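Side-chain contact in N-acetylglucosaminidase (Paenibacillus barengoltzii, PDB 6INX), which probably cleaves beta-linked N-acetylglucosamine residues in glycans, as a family 18 glycoside hydrolase with a TIM-barrel fold: residues A[25-30]-A[333-338]. Residues are numbered along the deposited sequence; the frame is centred on the assembly and turned at random.
Sequences KKLTHI and RLLDAL
K26 and D336 join the residues leading into strand 29-38 to the last helix of the chain through a salt bridge, with NZ of K26 2.7 Å from OD1 of D336. The ammonium group meets OD1 from above the carboxylate plane, tilted 45° out of it. CG of K26 is anti to its carbonyl carbon (chi1 -63°), and beyond it the chain runs extended, carrying NZ across to the carboxylate. The CA atoms of K26 and D336, 7.8 Å apart, are the closest such pair between the two segments. Lysine suits this place because its long methylene arm can reach toward the helix and still end in a charge; its CE lies 3.4 Å from OD1 of D336. The CB of D336 is directed away from segment 25-30, yet its carboxylate ends nearer, and OD1 reaches the lysine. E22 forms a second salt bridge with NZ of K26, so two acids share one ammonium group, which would be expected to stabilise its positive charge.

A smaller apolar contact lies beside this polar one. L27 and L335 meet at about a right angle through single methyl groups, CD2 of L27 being 3.8 Å from CD1 of L335. L335 has CG anti to its backbone N (chi1 173°), and its CB already points toward segment 25-30. Branched leucines suit these buried positions, since each can offer one methyl across the contact and still pack on F323 of strand 320-324, which both touch; L27 also touches L63.

Helix 333-341 packs on the outside of the TIM barrel, with L338 against V321 and F323 of strand 320-324 and against I306 and C310 of helix 303-316, while segment 25-30 leads into strand 29-38, which pairs in parallel with strands 6-12 and 64-70.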
loop_
_atom_site.group_PDB
_atom_site.type_symbol
_atom_site.label_atom_id
_atom_site.label_comp_id
_atom_site.label_asym_id
_atom_site.label_seq_id
_atom_site.Cartn_x
_atom_site.Cartn_y
_atom_site.Cartn_z
ATOM N N LYS A 25 -12.369 -8.260 -35.543
ATOM C CA LYS A 25 -13.435 -9.212 -35.263
ATOM C C LYS A 25 -13.265 -9.889 -33.910
ATOM O O LYS A 25 -14.222 -10.486 -33.408
ATOM C CB LYS A 25 -13.499 -10.270 -36.365
ATOM C CG LYS A 25 -14.020 -9.752 -37.695
ATOM C CD LYS A 25 -15.448 -10.208 -37.951
ATOM C CE LYS A 25 -16.008 -9.574 -39.221
ATOM N NZ LYS A 25 -17.496 -9.611 -39.266
ATOM N N LYS A 26 -12.078 -9.808 -33.316
ATOM C CA LYS A 26 -11.829 -10.391 -32.006
ATOM C C LYS A 26 -12.173 -9.453 -30.862
ATOM O O LYS A 26 -12.275 -9.907 -29.717
ATOM C CB LYS A 26 -10.367 -10.838 -31.894
ATOM C CG LYS A 26 -10.012 -11.927 -32.898
ATOM C CD LYS A 26 -8.551 -12.324 -32.840
ATOM C CE LYS A 26 -8.217 -13.302 -33.970
ATOM N NZ LYS A 26 -6.755 -13.553 -34.079
ATOM N N LEU A 27 -12.342 -8.167 -31.141
ATOM C CA LEU A 27 -12.651 -7.172 -30.127
ATOM C C LEU A 27 -14.145 -6.879 -30.102
ATOM O O LEU A 27 -14.827 -6.925 -31.130
ATOM C CB LEU A 27 -11.898 -5.875 -30.434
ATOM C CG LEU A 27 -10.372 -5.984 -30.453
ATOM C CD1 LEU A 27 -9.747 -4.743 -31.065
ATOM C CD2 LEU A 27 -9.851 -6.211 -29.048
ATOM N N THR A 28 -14.654 -6.579 -28.912
ATOM C CA THR A 28 -15.983 -5.996 -28.799
ATOM C C THR A 28 -15.937 -4.486 -28.660
ATOM O O THR A 28 -16.875 -3.801 -29.083
ATOM C CB THR A 28 -16.756 -6.599 -27.618
ATOM O OG1 THR A 28 -16.124 -6.244 -26.381
ATOM C CG2 THR A 28 -16.803 -8.115 -27.725
ATOM N N HIS A 29 -14.844 -3.954 -28.115
ATOM C CA HIS A 29 -14.699 -2.526 -27.885
ATOM C C HIS A 29 -13.270 -2.106 -28.190
ATOM O O HIS A 29 -12.320 -2.850 -27.941
ATOM C CB HIS A 29 -14.961 -2.172 -26.411
ATOM C CG HIS A 29 -16.379 -2.359 -25.980
ATOM N ND1 HIS A 29 -16.946 -3.603 -25.809
ATOM C CD2 HIS A 29 -17.348 -1.458 -25.696
ATOM C CE1 HIS A 29 -18.201 -3.460 -25.422
ATOM N NE2 HIS A 29 -18.472 -2.170 -25.351
ATOM N N ILE A 30 -13.127 -0.898 -28.716
ATOM C CA ILE A 30 -11.840 -0.222 -28.794
ATOM C C ILE A 30 -11.958 1.067 -27.999
ATOM O O ILE A 30 -12.946 1.792 -28.140
ATOM C CB ILE A 30 -11.447 0.078 -30.249
ATOM C CG1 ILE A 30 -11.015 -1.203 -30.959
ATOM C CG2 ILE A 30 -10.334 1.121 -30.305
ATOM C CD1 ILE A 30 -10.860 -1.009 -32.458
ATOM N N ARG A 333 -0.056 -12.538 -29.961
ATOM C CA ARG A 333 -0.442 -13.711 -29.189
ATOM C C ARG A 333 -1.337 -13.357 -28.007
ATOM O O ARG A 333 -2.213 -14.147 -27.640
ATOM C CB ARG A 333 0.805 -14.473 -28.728
ATOM C CG ARG A 333 1.790 -14.753 -29.869
ATOM C CD ARG A 333 2.667 -15.979 -29.618
ATOM N NE ARG A 333 3.604 -15.784 -28.517
ATOM C CZ ARG A 333 4.881 -15.435 -28.661
ATOM N NH1 ARG A 333 5.398 -15.227 -29.868
ATOM N NH2 ARG A 333 5.645 -15.287 -27.588
ATOM N N LEU A 334 -1.145 -12.177 -27.400
ATOM C CA LEU A 334 -1.880 -11.874 -26.179
ATOM C C LEU A 334 -3.341 -11.560 -26.474
ATOM O O LEU A 334 -4.234 -11.999 -25.739
ATOM C CB LEU A 334 -1.192 -10.739 -25.415
ATOM C CG LEU A 334 0.223 -11.022 -24.905
ATOM C CD1 LEU A 334 0.693 -9.908 -23.974
ATOM C CD2 LEU A 334 0.291 -12.376 -24.202
ATOM N N LEU A 335 -3.610 -10.832 -27.561
ATOM C CA LEU A 335 -4.994 -10.629 -27.980
ATOM C C LEU A 335 -5.653 -11.950 -28.370
ATOM O O LEU A 335 -6.817 -12.198 -28.030
ATOM C CB LEU A 335 -5.062 -9.631 -29.133
ATOM C CG LEU A 335 -6.443 -9.459 -29.785
ATOM C CD1 LEU A 335 -7.529 -9.148 -28.752
ATOM C CD2 LEU A 335 -6.385 -8.380 -30.845
ATOM N N ASP A 336 -4.924 -12.822 -29.068
ATOM C CA ASP A 336 -5.485 -14.131 -29.398
ATOM C C ASP A 336 -5.847 -14.917 -28.139
ATOM O O ASP A 336 -6.922 -15.523 -28.060
ATOM C CB ASP A 336 -4.490 -14.914 -30.251
ATOM C CG ASP A 336 -5.138 -15.565 -31.447
ATOM O OD1 ASP A 336 -6.190 -15.066 -31.898
ATOM O OD2 ASP A 336 -4.600 -16.582 -31.933
ATOM N N ALA A 337 -4.966 -14.903 -27.134
ATOM C CA ALA A 337 -5.243 -15.612 -25.891
ATOM C C ALA A 337 -6.486 -15.066 -25.202
ATOM O O ALA A 337 -7.298 -15.829 -24.662
ATOM C CB ALA A 337 -4.033 -15.518 -24.960
ATOM N N LEU A 338 -6.653 -13.738 -25.205
ATOM C CA LEU A 338 -7.840 -13.131 -24.617
ATOM C C LEU A 338 -9.092 -13.541 -25.380
ATOM O O LEU A 338 -10.107 -13.930 -24.783
ATOM C CB LEU A 338 -7.681 -11.607 -24.629
ATOM C CG LEU A 338 -8.507 -10.792 -23.649
ATOM C CD1 LEU A 338 -8.165 -11.228 -22.254
ATOM C CD2 LEU A 338 -8.199 -9.309 -23.840
#